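Local coordinates for bifunctional purine biosynthetic protein ADE5,7 (Cryptococcus neoformans var. grubii serotype A, PDB 7LVO), which catalyses the second and fifth steps of de novo purine biosynthesis, the chain here being its N-terminal half, which makes glycinamide ribonucleotide from phosphoribosylamine, glycine and ATP, at residues Glu151-Pro159 / Val297-Asp308; Gly376-Ala384 / Leu438-Ile449. All coordinates share one frame; numbering follows the deposited sequence.

Contact 1. Residues Glu151-Pro159 / Val297-Asp308; sequences EFMARHNIP and VLEPTIKGMRED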
ATOM      1  N   GLU A 151       5.710  15.127 -12.982  1.00 28.50           N
ATOM      2  CA  GLU A 151       5.180  16.189 -13.830  1.00 37.06           C
ATOM      3  C   GLU A 151       3.828  16.665 -13.312  1.00 29.68           C
ATOM      4  O   GLU A 151       3.561  17.869 -13.269  1.00 31.19           O
ATOM      5  CB  GLU A 151       5.061  15.701 -15.276  1.00 37.26           C
ATOM      6  CG  GLU A 151       4.593  16.771 -16.256  1.00 39.14           C
ATOM      7  CD  GLU A 151       4.171  16.199 -17.602  1.00 51.73           C
ATOM      8  OE1 GLU A 151       4.370  14.985 -17.832  1.00 49.34           O
ATOM      9  OE2 GLU A 151       3.635  16.963 -18.431  1.00 57.35           O
ATOM     10  N   PHE A 152       2.959  15.726 -12.926  1.00 26.63           N
ATOM     11  CA  PHE A 152       1.662  16.090 -12.368  1.00 27.27           C
ATOM     12  C   PHE A 152       1.821  16.989 -11.149  1.00 26.92           C
ATOM     13  O   PHE A 152       1.087  17.968 -10.991  1.00 27.64           O
ATOM     14  CB  PHE A 152       0.882  14.818 -12.010  1.00 22.77           C
ATOM     15  CG  PHE A 152      -0.409  15.076 -11.278  1.00 23.64           C
ATOM     16  CD1 PHE A 152      -0.435  15.160  -9.898  1.00 28.66           C
ATOM     17  CD2 PHE A 152      -1.595  15.235 -11.975  1.00 28.73           C
ATOM     18  CE1 PHE A 152      -1.618  15.402  -9.224  1.00 28.56           C
ATOM     19  CE2 PHE A 152      -2.780  15.480 -11.306  1.00 32.24           C
ATOM     20  CZ  PHE A 152      -2.795  15.562  -9.934  1.00 29.57           C
ATOM     21  N   MET A 153       2.775  16.673 -10.271  1.00 26.93           N
ATOM     22  CA  MET A 153       2.957  17.474  -9.068  1.00 30.94           C
ATOM     23  C   MET A 153       3.395  18.893  -9.421  1.00 27.31           C
ATOM     24  O   MET A 153       2.872  19.872  -8.874  1.00 26.68           O
ATOM     25  CB  MET A 153       3.982  16.805  -8.146  1.00 32.05           C
ATOM     26  CG  MET A 153       3.562  15.446  -7.622  1.00 29.17           C
ATOM     27  SD  MET A 153       4.910  14.610  -6.745  1.00 34.73           S
ATOM     28  CE  MET A 153       4.309  12.921  -6.706  1.00 32.99           C
ATOM     29  N   ALA A 154       4.354  19.020 -10.339  1.00 26.23           N
ATOM     30  CA  ALA A 154       4.838  20.345 -10.712  1.00 30.64           C
ATOM     31  C   ALA A 154       3.752  21.157 -11.408  1.00 30.71           C
ATOM     32  O   ALA A 154       3.602  22.355 -11.146  1.00 32.90           O
ATOM     33  CB  ALA A 154       6.070  20.215 -11.604  1.00 37.19           C
ATOM     34  N   ARG A 155       2.979  20.521 -12.290  1.00 33.43           N
ATOM     35  CA  ARG A 155       1.937  21.244 -13.010  1.00 34.49           C
ATOM     36  C   ARG A 155       0.867  21.783 -12.070  1.00 27.06           C
ATOM     37  O   ARG A 155       0.221  22.789 -12.383  1.00 29.78           O
ATOM     38  CB  ARG A 155       1.297  20.337 -14.069  1.00 32.10           C
ATOM     39  CG  ARG A 155       0.093  20.945 -14.747  1.00 35.52           C
ATOM     40  CD  ARG A 155      -0.356  20.132 -15.962  1.00 51.28           C
ATOM     41  NE  ARG A 155      -0.812  18.796 -15.601  1.00 41.13           N
ATOM     42  CZ  ARG A 155      -0.062  17.704 -15.668  1.00 36.52           C
ATOM     43  NH1 ARG A 155       1.195  17.752 -16.084  1.00 41.46           N
ATOM     44  NH2 ARG A 155      -0.586  16.538 -15.304  1.00 32.29           N
ATOM     45  N   HIS A 156       0.653  21.131 -10.931  1.00 27.30           N
ATOM     46  CA  HIS A 156      -0.361  21.555  -9.975  1.00 33.54           C
ATOM     47  C   HIS A 156       0.236  22.157  -8.706  1.00 28.00           C
ATOM     48  O   HIS A 156      -0.474  22.309  -7.710  1.00 26.76           O
ATOM     49  CB  HIS A 156      -1.263  20.371  -9.619  1.00 28.65           C
ATOM     50  CG  HIS A 156      -2.045  19.840 -10.779  1.00 22.99           C
ATOM     51  ND1 HIS A 156      -3.102  20.523 -11.336  1.00 27.65           N
ATOM     52  CD2 HIS A 156      -1.924  18.692 -11.486  1.00 25.42           C
ATOM     53  CE1 HIS A 156      -3.602  19.822 -12.336  1.00 31.62           C
ATOM     54  NE2 HIS A 156      -2.908  18.705 -12.448  1.00 31.27           N
ATOM     55  N   ASN A 157       1.524  22.495  -8.719  1.00 29.94           N
ATOM     56  CA  ASN A 157       2.179  23.146  -7.585  1.00 33.62           C
ATOM     57  C   ASN A 157       2.076  22.300  -6.320  1.00 31.12           C
ATOM     58  O   ASN A 157       1.854  22.812  -5.223  1.00 27.21           O
ATOM     59  CB  ASN A 157       1.601  24.544  -7.351  1.00 34.83           C
ATOM     60  CG  ASN A 157       2.097  25.557  -8.362  1.00 46.24           C
ATOM     61  OD1 ASN A 157       3.251  25.507  -8.792  1.00 45.67           O
ATOM     62  ND2 ASN A 157       1.227  26.488  -8.745  1.00 48.17           N
ATOM     63  N   ILE A 158       2.244  20.991  -6.476  1.00 30.63           N
ATOM     64  CA  ILE A 158       2.228  20.056  -5.354  1.00 24.68           C
ATOM     65  C   ILE A 158       3.661  19.906  -4.850  1.00 26.25           C
ATOM     66  O   ILE A 158       4.541  19.517  -5.634  1.00 24.98           O
ATOM     67  CB  ILE A 158       1.637  18.703  -5.773  1.00 34.54           C
ATOM     68  CG1 ILE A 158       0.171  18.896  -6.212  1.00 30.21           C
ATOM     69  CG2 ILE A 158       1.741  17.712  -4.648  1.00 23.70           C
ATOM     70  CD1 ILE A 158      -0.407  17.750  -7.019  1.00 29.09           C
ATOM     71  N   PRO A 159       3.937  20.196  -3.579  1.00 23.79           N
ATOM     72  CA  PRO A 159       5.333  20.215  -3.117  1.00 23.57           C
ATOM     73  C   PRO A 159       5.999  18.848  -3.217  1.00 31.72           C
ATOM     74  O   PRO A 159       5.510  17.849  -2.678  1.00 22.71           O
ATOM     75  CB  PRO A 159       5.222  20.686  -1.659  1.00 35.95           C
ATOM     76  CG  PRO A 159       3.816  20.384  -1.257  1.00 33.22           C
ATOM     77  CD  PRO A 159       2.989  20.556  -2.507  1.00 24.39           C
ATOM     78  N   VAL A 297      -1.691  19.011  -0.678  1.00 27.33           N
ATOM     79  CA  VAL A 297      -1.378  17.842  -1.495  1.00 25.59           C
ATOM     80  C   VAL A 297      -2.643  17.075  -1.860  1.00 26.22           C
ATOM     81  O   VAL A 297      -2.986  16.946  -3.040  1.00 26.98           O
ATOM     82  CB  VAL A 297      -0.378  16.920  -0.764  1.00 25.51           C
ATOM     83  CG1 VAL A 297      -0.162  15.632  -1.538  1.00 22.46           C
ATOM     84  CG2 VAL A 297       0.943  17.646  -0.533  1.00 27.55           C
ATOM     85  N   LEU A 298      -3.339  16.544  -0.854  1.00 29.16           N
ATOM     86  CA  LEU A 298      -4.447  15.628  -1.121  1.00 27.37           C
ATOM     87  C   LEU A 298      -5.539  16.298  -1.948  1.00 21.29           C
ATOM     88  O   LEU A 298      -5.930  15.801  -3.006  1.00 21.95           O
ATOM     89  CB  LEU A 298      -5.013  15.107   0.202  1.00 24.55           C
ATOM     90  CG  LEU A 298      -4.304  13.888   0.799  1.00 28.09           C
ATOM     91  CD1 LEU A 298      -2.820  14.139   0.965  1.00 28.07           C
ATOM     92  CD2 LEU A 298      -4.945  13.514   2.135  1.00 36.30           C
ATOM     93  N   GLU A 299      -6.055  17.429  -1.475  1.00 25.44           N
ATOM     94  CA  GLU A 299      -7.136  18.088  -2.209  1.00 24.69           C
ATOM     95  C   GLU A 299      -6.652  18.633  -3.545  1.00 26.35           C
ATOM     96  O   GLU A 299      -7.347  18.440  -4.560  1.00 21.86           O
ATOM     97  CB  GLU A 299      -7.765  19.180  -1.336  1.00 32.36           C
ATOM     98  CG  GLU A 299      -8.597  18.616  -0.190  1.00 31.54           C
ATOM     99  CD  GLU A 299      -9.095  19.675   0.774  1.00 39.84           C
ATOM    100  OE1 GLU A 299      -8.649  20.837   0.672  1.00 41.64           O
ATOM    101  OE2 GLU A 299      -9.928  19.338   1.638  1.00 36.51           O
ATOM    102  N   PRO A 300      -5.507  19.313  -3.633  1.00 25.73           N
ATOM    103  CA  PRO A 300      -4.991  19.675  -4.965  1.00 31.59           C
ATOM    104  C   PRO A 300      -4.759  18.476  -5.864  1.00 27.94           C
ATOM    105  O   PRO A 300      -4.888  18.591  -7.092  1.00 30.14           O
ATOM    106  CB  PRO A 300      -3.679  20.408  -4.650  1.00 25.06           C
ATOM    107  CG  PRO A 300      -3.881  20.954  -3.277  1.00 33.09           C
ATOM    108  CD  PRO A 300      -4.733  19.938  -2.544  1.00 30.89           C
ATOM    109  N   THR A 301      -4.415  17.319  -5.292  1.00 23.54           N
ATOM    110  CA  THR A 301      -4.238  16.125  -6.110  1.00 22.32           C
ATOM    111  C   THR A 301      -5.571  15.656  -6.687  1.00 22.58           C
ATOM    112  O   THR A 301      -5.679  15.402  -7.891  1.00 23.81           O
ATOM    113  CB  THR A 301      -3.587  15.009  -5.288  1.00 30.52           C
ATOM    114  OG1 THR A 301      -2.246  15.381  -4.932  1.00 28.83           O
ATOM    115  CG2 THR A 301      -3.551  13.714  -6.077  1.00 26.32           C
ATOM    116  N   ILE A 302      -6.596  15.536  -5.839  1.00 18.92           N
ATOM    117  CA  ILE A 302      -7.896  15.064  -6.305  1.00 22.85           C
ATOM    118  C   ILE A 302      -8.489  16.042  -7.307  1.00 27.34           C
ATOM    119  O   ILE A 302      -9.026  15.638  -8.345  1.00 24.25           O
ATOM    120  CB  ILE A 302      -8.841  14.830  -5.113  1.00 26.14           C
ATOM    121  CG1 ILE A 302      -8.292  13.731  -4.207  1.00 27.10           C
ATOM    122  CG2 ILE A 302     -10.245  14.481  -5.600  1.00 22.92           C
ATOM    123  CD1 ILE A 302      -8.060  12.403  -4.898  1.00 31.66           C
ATOM    124  N   LYS A 303      -8.408  17.344  -7.012  1.00 27.70           N
ATOM    125  CA  LYS A 303      -8.897  18.342  -7.959  1.00 29.39           C
ATOM    126  C   LYS A 303      -8.092  18.307  -9.251  1.00 28.53           C
ATOM    127  O   LYS A 303      -8.652  18.405 -10.350  1.00 22.67           O
ATOM    128  CB  LYS A 303      -8.839  19.740  -7.330  1.00 28.65           C
ATOM    129  CG  LYS A 303      -9.401  20.836  -8.221  1.00 51.50           C
ATOM    130  CD  LYS A 303      -9.053  22.225  -7.697  1.00 70.45           C
ATOM    131  CE  LYS A 303      -9.677  22.491  -6.335  1.00 77.19           C
ATOM    132  NZ  LYS A 303      -9.402  23.881  -5.867  1.00 89.49           N
ATOM    133  N   GLY A 304      -6.768  18.177  -9.139  1.00 27.95           N
ATOM    134  CA  GLY A 304      -5.939  18.168 -10.327  1.00 23.70           C
ATOM    135  C   GLY A 304      -6.255  17.014 -11.257  1.00 29.45           C
ATOM    136  O   GLY A 304      -6.195  17.159 -12.484  1.00 25.21           O
ATOM    137  N   MET A 305      -6.592  15.852 -10.687  1.00 24.06           N
ATOM    138  CA  MET A 305      -6.907  14.695 -11.519  1.00 28.35           C
ATOM    139  C   MET A 305      -8.185  14.926 -12.322  1.00 26.55           C
ATOM    140  O   MET A 305      -8.274  14.515 -13.484  1.00 30.77           O
ATOM    141  CB  MET A 305      -7.029  13.443 -10.651  1.00 26.28           C
ATOM    142  CG  MET A 305      -5.710  12.990 -10.026  1.00 26.88           C
ATOM    143  SD  MET A 305      -4.473  12.497 -11.253  1.00 27.88           S
ATOM    144  CE  MET A 305      -5.068  10.851 -11.668  1.00 25.36           C
ATOM    145  N   ARG A 306      -9.184  15.582 -11.725  1.00 23.55           N
ATOM    146  CA  ARG A 306     -10.372  15.954 -12.490  1.00 29.61           C
ATOM    147  C   ARG A 306     -10.016  16.928 -13.611  1.00 30.49           C
ATOM    148  O   ARG A 306     -10.411  16.738 -14.763  1.00 23.00           O
ATOM    149  CB  ARG A 306     -11.436  16.572 -11.581  1.00 28.74           C
ATOM    150  CG  ARG A 306     -12.093  15.605 -10.628  1.00 33.52           C
ATOM    151  CD  ARG A 306     -13.469  16.114 -10.175  1.00 24.41           C
ATOM    152  NE  ARG A 306     -13.411  17.488  -9.677  1.00 23.29           N
ATOM    153  CZ  ARG A 306     -13.031  17.831  -8.455  1.00 34.33           C
ATOM    154  NH1 ARG A 306     -12.632  16.923  -7.576  1.00 27.01           N
ATOM    155  NH2 ARG A 306     -13.050  19.118  -8.105  1.00 24.51           N
ATOM    156  N   GLU A 307      -9.260  17.978 -13.285  1.00 28.70           N
ATOM    157  CA  GLU A 307      -8.874  18.957 -14.297  1.00 34.66           C
ATOM    158  C   GLU A 307      -8.115  18.297 -15.441  1.00 33.78           C
ATOM    159  O   GLU A 307      -8.351  18.609 -16.615  1.00 35.83           O
ATOM    160  CB  GLU A 307      -8.033  20.061 -13.661  1.00 34.55           C
ATOM    161  CG  GLU A 307      -8.797  20.906 -12.660  1.00 43.11           C
ATOM    162  CD  GLU A 307      -7.900  21.850 -11.881  1.00 46.35           C
ATOM    163  OE1 GLU A 307      -6.699  21.536 -11.716  1.00 36.99           O
ATOM    164  OE2 GLU A 307      -8.402  22.907 -11.433  1.00 46.54           O
ATOM    165  N   ASP A 308      -7.209  17.369 -15.120  1.00 26.57           N
ATOM    166  CA  ASP A 308      -6.466  16.666 -16.156  1.00 26.76           C
ATOM    167  C   ASP A 308      -7.323  15.663 -16.912  1.00 26.16           C
ATOM    168  O   ASP A 308      -6.847  15.095 -17.901  1.00 31.44           O
ATOM    169  CB  ASP A 308      -5.253  15.958 -15.549  1.00 24.41           C
ATOM    170  CG  ASP A 308      -4.169  16.927 -15.110  1.00 37.97           C
ATOM    171  OD1 ASP A 308      -4.329  18.143 -15.340  1.00 34.54           O
ATOM    172  OD2 ASP A 308      -3.162  16.476 -14.525  1.00 35.31           O
TER

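Contact 2. Residues Gly376-Ala384 / Leu438-Ile449; sequences GYAVSVVLA and LRAAVDLAYSGI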
ATOM      1  N   GLY A 376      -7.148   6.142  20.475  1.00 38.81           N
ATOM      2  CA  GLY A 376      -5.998   5.305  20.724  1.00 37.21           C
ATOM      3  C   GLY A 376      -5.118   5.131  19.501  1.00 30.78           C
ATOM      4  O   GLY A 376      -5.177   5.890  18.533  1.00 28.79           O
ATOM      5  N   TYR A 377      -4.295   4.087  19.551  1.00 31.65           N
ATOM      6  CA  TYR A 377      -3.291   3.829  18.531  1.00 29.29           C
ATOM      7  C   TYR A 377      -3.378   2.382  18.078  1.00 28.31           C
ATOM      8  O   TYR A 377      -4.001   1.546  18.730  1.00 29.93           O
ATOM      9  CB  TYR A 377      -1.872   4.128  19.056  1.00 30.57           C
ATOM     10  CG  TYR A 377      -1.682   5.554  19.528  1.00 31.22           C
ATOM     11  CD1 TYR A 377      -2.132   5.958  20.775  1.00 30.88           C
ATOM     12  CD2 TYR A 377      -1.051   6.493  18.723  1.00 28.31           C
ATOM     13  CE1 TYR A 377      -1.958   7.263  21.209  1.00 34.93           C
ATOM     14  CE2 TYR A 377      -0.878   7.793  19.141  1.00 29.96           C
ATOM     15  CZ  TYR A 377      -1.332   8.175  20.385  1.00 29.86           C
ATOM     16  OH  TYR A 377      -1.161   9.473  20.810  1.00 49.17           O
ATOM     17  N   ALA A 378      -2.742   2.099  16.943  1.00 27.86           N
ATOM     18  CA  ALA A 378      -2.683   0.752  16.388  1.00 28.20           C
ATOM     19  C   ALA A 378      -1.278   0.506  15.858  1.00 21.21           C
ATOM     20  O   ALA A 378      -0.618   1.422  15.353  1.00 21.38           O
ATOM     21  CB  ALA A 378      -3.718   0.560  15.263  1.00 21.84           C
ATOM     22  N   VAL A 379      -0.831  -0.745  15.965  1.00 22.78           N
ATOM     23  CA  VAL A 379       0.518  -1.130  15.579  1.00 21.99           C
ATOM     24  C   VAL A 379       0.465  -2.466  14.852  1.00 21.14           C
ATOM     25  O   VAL A 379      -0.351  -3.332  15.168  1.00 22.48           O
ATOM     26  CB  VAL A 379       1.458  -1.234  16.802  1.00 28.94           C
ATOM     27  CG1 VAL A 379       2.866  -1.607  16.358  1.00 34.34           C
ATOM     28  CG2 VAL A 379       1.458   0.064  17.596  1.00 32.74           C
ATOM     29  N   SER A 380       1.354  -2.628  13.871  1.00 22.18           N
ATOM     30  CA  SER A 380       1.519  -3.883  13.151  1.00 26.90           C
ATOM     31  C   SER A 380       2.999  -4.223  13.119  1.00 22.83           C
ATOM     32  O   SER A 380       3.819  -3.378  12.755  1.00 24.56           O
ATOM     33  CB  SER A 380       0.965  -3.796  11.725  1.00 23.73           C
ATOM     34  OG  SER A 380       1.637  -2.810  10.959  1.00 28.07           O
ATOM     35  N   VAL A 381       3.338  -5.455  13.492  1.00 24.19           N
ATOM     36  CA  VAL A 381       4.725  -5.911  13.550  1.00 18.68           C
ATOM     37  C   VAL A 381       4.853  -7.141  12.662  1.00 20.78           C
ATOM     38  O   VAL A 381       4.156  -8.141  12.872  1.00 17.87           O
ATOM     39  CB  VAL A 381       5.164  -6.226  14.984  1.00 24.73           C
ATOM     40  CG1 VAL A 381       6.596  -6.764  14.981  1.00 27.52           C
ATOM     41  CG2 VAL A 381       5.063  -4.987  15.864  1.00 24.91           C
ATOM     42  N   VAL A 382       5.750  -7.071  11.684  1.00 21.76           N
ATOM     43  CA  VAL A 382       5.874  -8.093  10.654  1.00 20.14           C
ATOM     44  C   VAL A 382       6.861  -9.161  11.106  1.00 27.52           C
ATOM     45  O   VAL A 382       7.933  -8.858  11.645  1.00 24.54           O
ATOM     46  CB  VAL A 382       6.314  -7.466   9.313  1.00 25.45           C
ATOM     47  CG1 VAL A 382       6.650  -8.556   8.300  1.00 27.01           C
ATOM     48  CG2 VAL A 382       5.229  -6.544   8.767  1.00 24.52           C
ATOM     49  N   LEU A 383       6.490 -10.417  10.885  1.00 25.28           N
ATOM     50  CA  LEU A 383       7.391 -11.553  11.013  1.00 28.33           C
ATOM     51  C   LEU A 383       7.776 -12.017   9.613  1.00 33.38           C
ATOM     52  O   LEU A 383       6.902 -12.330   8.798  1.00 26.03           O
ATOM     53  CB  LEU A 383       6.734 -12.683  11.797  1.00 28.95           C
ATOM     54  CG  LEU A 383       7.116 -12.790  13.274  1.00 35.64           C
ATOM     55  CD1 LEU A 383       6.795 -11.517  14.029  1.00 26.74           C
ATOM     56  CD2 LEU A 383       6.407 -13.979  13.915  1.00 34.64           C
ATOM     57  N   ALA A 384       9.077 -12.046   9.333  1.00 22.61           N
ATOM     58  CA  ALA A 384       9.582 -12.361   8.006  1.00 26.48           C
ATOM     59  C   ALA A 384      10.382 -13.661   8.036  1.00 25.94           C
ATOM     60  O   ALA A 384      10.701 -14.200   9.095  1.00 26.00           O
ATOM     61  CB  ALA A 384      10.445 -11.214   7.464  1.00 28.32           C
ATOM     62  N   LEU A 438       0.016   4.357  22.782  1.00 33.38           N
ATOM     63  CA  LEU A 438       0.894   3.728  21.799  1.00 38.12           C
ATOM     64  C   LEU A 438       1.738   2.633  22.438  1.00 38.62           C
ATOM     65  O   LEU A 438       1.928   1.560  21.843  1.00 28.21           O
ATOM     66  CB  LEU A 438       1.783   4.785  21.150  1.00 25.23           C
ATOM     67  CG  LEU A 438       2.742   4.284  20.067  1.00 35.10           C
ATOM     68  CD1 LEU A 438       1.982   3.562  18.958  1.00 31.29           C
ATOM     69  CD2 LEU A 438       3.554   5.437  19.488  1.00 26.44           C
ATOM     70  N   ARG A 439       2.242   2.879  23.657  1.00 31.76           N
ATOM     71  CA  ARG A 439       3.080   1.882  24.318  1.00 36.00           C
ATOM     72  C   ARG A 439       2.299   0.605  24.616  1.00 33.37           C
ATOM     73  O   ARG A 439       2.821  -0.506  24.459  1.00 24.22           O
ATOM     74  CB  ARG A 439       3.668   2.465  25.605  1.00 48.40           C
ATOM     75  CG  ARG A 439       2.649   3.104  26.534  1.00 64.99           C
ATOM     76  CD  ARG A 439       3.302   3.642  27.809  1.00 72.20           C
ATOM     77  NE  ARG A 439       4.491   4.444  27.534  1.00 70.20           N
ATOM     78  CZ  ARG A 439       4.474   5.722  27.174  1.00 61.73           C
ATOM     79  NH1 ARG A 439       3.337   6.382  27.009  1.00 47.32           N
ATOM     80  NH2 ARG A 439       5.627   6.352  26.968  1.00 50.02           N
ATOM     81  N   ALA A 440       1.046   0.742  25.053  1.00 34.24           N
ATOM     82  CA  ALA A 440       0.231  -0.438  25.313  1.00 29.66           C
ATOM     83  C   ALA A 440      -0.029  -1.217  24.027  1.00 29.12           C
ATOM     84  O   ALA A 440       0.024  -2.451  24.015  1.00 28.72           O
ATOM     85  CB  ALA A 440      -1.085  -0.032  25.971  1.00 32.12           C
ATOM     86  N   ALA A 441      -0.304  -0.511  22.932  1.00 28.93           N
ATOM     87  CA  ALA A 441      -0.483  -1.190  21.648  1.00 34.49           C
ATOM     88  C   ALA A 441       0.796  -1.898  21.220  1.00 29.62           C
ATOM     89  O   ALA A 441       0.758  -3.041  20.745  1.00 32.43           O
ATOM     90  CB  ALA A 441      -0.923  -0.190  20.577  1.00 30.57           C
ATOM     91  N   VAL A 442       1.944  -1.238  21.396  1.00 27.99           N
ATOM     92  CA  VAL A 442       3.225  -1.867  21.091  1.00 35.77           C
ATOM     93  C   VAL A 442       3.420  -3.120  21.938  1.00 33.63           C
ATOM     94  O   VAL A 442       3.708  -4.204  21.420  1.00 31.23           O
ATOM     95  CB  VAL A 442       4.376  -0.865  21.305  1.00 33.58           C
ATOM     96  CG1 VAL A 442       5.718  -1.558  21.118  1.00 33.52           C
ATOM     97  CG2 VAL A 442       4.237   0.308  20.346  1.00 36.93           C
ATOM     98  N   ASP A 443       3.275  -2.987  23.257  1.00 31.19           N
ATOM     99  CA  ASP A 443       3.490  -4.129  24.140  1.00 36.44           C
ATOM    100  C   ASP A 443       2.528  -5.266  23.814  1.00 38.55           C
ATOM    101  O   ASP A 443       2.911  -6.442  23.830  1.00 31.55           O
ATOM    102  CB  ASP A 443       3.329  -3.704  25.600  1.00 40.42           C
ATOM    103  CG  ASP A 443       4.453  -2.807  26.078  1.00 47.54           C
ATOM    104  OD1 ASP A 443       5.453  -2.643  25.338  1.00 31.64           O
ATOM    105  OD2 ASP A 443       4.336  -2.266  27.197  1.00 36.46           O
ATOM    106  N   LEU A 444       1.269  -4.939  23.525  1.00 36.41           N
ATOM    107  CA  LEU A 444       0.288  -5.978  23.225  1.00 31.57           C
ATOM    108  C   LEU A 444       0.647  -6.721  21.945  1.00 24.51           C
ATOM    109  O   LEU A 444       0.569  -7.956  21.890  1.00 34.15           O
ATOM    110  CB  LEU A 444      -1.104  -5.358  23.126  1.00 39.44           C
ATOM    111  CG  LEU A 444      -2.289  -6.309  22.968  1.00 44.04           C
ATOM    112  CD1 LEU A 444      -2.323  -7.351  24.066  1.00 37.36           C
ATOM    113  CD2 LEU A 444      -3.590  -5.506  22.958  1.00 55.85           C
ATOM    114  N   ALA A 445       1.057  -5.992  20.906  1.00 35.80           N
ATOM    115  CA  ALA A 445       1.461  -6.643  19.662  1.00 25.15           C
ATOM    116  C   ALA A 445       2.613  -7.614  19.903  1.00 36.09           C
ATOM    117  O   ALA A 445       2.592  -8.759  19.432  1.00 30.57           O
ATOM    118  CB  ALA A 445       1.849  -5.587  18.623  1.00 30.63           C
ATOM    119  N   TYR A 446       3.632  -7.175  20.647  1.00 31.58           N
ATOM    120  CA  TYR A 446       4.762  -8.057  20.925  1.00 28.91           C
ATOM    121  C   TYR A 446       4.391  -9.188  21.876  1.00 31.07           C
ATOM    122  O   TYR A 446       5.100 -10.194  21.928  1.00 37.66           O
ATOM    123  CB  TYR A 446       5.928  -7.246  21.487  1.00 27.19           C
ATOM    124  CG  TYR A 446       6.675  -6.464  20.431  1.00 28.05           C
ATOM    125  CD1 TYR A 446       7.511  -7.108  19.530  1.00 31.09           C
ATOM    126  CD2 TYR A 446       6.538  -5.086  20.323  1.00 27.98           C
ATOM    127  CE1 TYR A 446       8.191  -6.406  18.558  1.00 22.23           C
ATOM    128  CE2 TYR A 446       7.215  -4.377  19.354  1.00 30.59           C
ATOM    129  CZ  TYR A 446       8.041  -5.048  18.472  1.00 20.29           C
ATOM    130  OH  TYR A 446       8.723  -4.355  17.504  1.00 29.24           O
ATOM    131  N   SER A 447       3.296  -9.052  22.619  1.00 31.86           N
ATOM    132  CA  SER A 447       2.823 -10.161  23.441  1.00 34.61           C
ATOM    133  C   SER A 447       2.310 -11.306  22.575  1.00 30.20           C
ATOM    134  O   SER A 447       2.485 -12.483  22.919  1.00 38.51           O
ATOM    135  CB  SER A 447       1.725  -9.673  24.389  1.00 35.18           C
ATOM    136  OG  SER A 447       2.203  -8.633  25.222  1.00 55.34           O
ATOM    137  N   GLY A 448       1.668 -10.984  21.451  1.00 31.83           N
ATOM    138  CA  GLY A 448       1.204 -12.014  20.541  1.00 36.27           C
ATOM    139  C   GLY A 448       2.312 -12.698  19.772  1.00 33.19           C
ATOM    140  O   GLY A 448       2.111 -13.805  19.268  1.00 32.94           O
ATOM    141  N   ILE A 449       3.481 -12.065  19.680  1.00 30.95           N
ATOM    142  CA  ILE A 449       4.603 -12.677  18.977  1.00 36.81           C
ATOM    143  C   ILE A 449       5.023 -13.967  19.666  1.00 36.25           C
ATOM    144  O   ILE A 449       5.425 -14.935  19.010  1.00 32.20           O
ATOM    145  CB  ILE A 449       5.779 -11.686  18.886  1.00 37.33           C
ATOM    146  CG1 ILE A 449       5.352 -10.397  18.186  1.00 33.51           C
ATOM    147  CG2 ILE A 449       6.961 -12.328  18.175  1.00 31.83           C
ATOM    148  CD1 ILE A 449       5.274 -10.496  16.679  1.00 40.45           C
TER

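Contact 1. Residues Glu151-Pro159 / Val297-Asp308
D308 OD2 is gripped by two donors from opposite faces of its carboxylate plane. R155 NH2 gives it a nearly straight bond of 2.7 Å (176°), a hydrogen bond that also forms a salt bridge, and H156 NE2 gives it a second of 3.1 Å. In both cases the oxygen lies in the plane of the donor group, whereas each donor is tilted well out of the carboxylate plane. R155 reaches across with its chain bent at chi3, and its NH1 is paired more loosely, at 3.5 Å, with E151 OE2, which makes a three-residue charge network. The imidazole of H156 lies on the helix surface where G304 has no side chain, with G304 CA over one face, 3.7 Å from the ring centre. Beneath this polar layer F152, its CG anti to the backbone N (chi1 173°), pushes its ring edge toward the backbone, and F152 CZ comes 3.5 Å from T301 O. M305 SD approaches the same ring obliquely, 3.4 Å from F152 CE2, a Met-aromatic contact. N157, at positive phi, ends helix 146-155 in a Schellman motif, after which I158 and P159 pack on V297; P159 CG is 4.0 Å from V297 CG2. The pairing thus joins the end of helix 146-155 to the C-terminal half of helix 287-307, and the arginine and imidazole N-H together would probably favour an ionised D308.

Contact 2. Residues Gly376-Ala384 / Leu438-Ile449
L438, at the start of helix 438-449, meets Y377 at the beginning of strand 377-384. Its CB sits over one face of the tyrosine ring, 4.1 Å from the centroid and 17° off the normal, a CH-pi contact, while L438 N comes 3.3 Å from Y377 CD1. A chi1 of -179° swings the isobutyl group away from the L438 amide and carries L438 CD1 to V379 CG2, at 3.8 Å. A441 comes next, one turn on: its small CB lets the helix approach the strand and touches the same V379 CG2, also at 3.8 Å. V442 closes on that methyl from the next position, V442 CG2 lying 3.9 Å from V379 CG2, so one valine branch is shared by three helix residues. A445 takes up the pattern with V381, more loosely. Y446 then sends its ring across V381, at about a right angle to that side chain, and both methyls meet it, V381 CG1 standing 3.9 Å from Y446 CE1 and V381 CG2 over one face. The phenol oxygen itself is bonded beyond the contact, to R460 O and I463 N. At the end I449 CD1 and L383 CD1 are modelled only 3.2 Å apart, a closeness that is doubtful. The strand's alternation turns Y377, V379, V381 and L383 to the helix, whose axis runs 7.4 Å away at 31°, whereas A378 and S380 turn to the other side of the antiparallel sheet, towards helix 340-344. Across the interface the cohesion is therefore apolar packing, and helix 438-449 covers one face of the sheet that holds strands 377-384 and 427-435.

Contact 1 belongs to the ATP-grasp region and contact 2 to the C domain, on opposite sides of the chain's centre: their centres are 36 Å apart and their nearest atoms about 18 Å, with no touch. They follow one another along the chain. Contact 1 comes nearer to residues of the predicted ATP site, the side chain of P159 being about 8 Å from that of L236, against about 12 Å between those of L438 and I241 in contact 2. The V297 side chain is about 11 Å from that of E331, a predicted magnesium ligand. Strands 259-263 and 277-280, which lie between the two segments of contact 1 in sequence, join the sheet of contact 2.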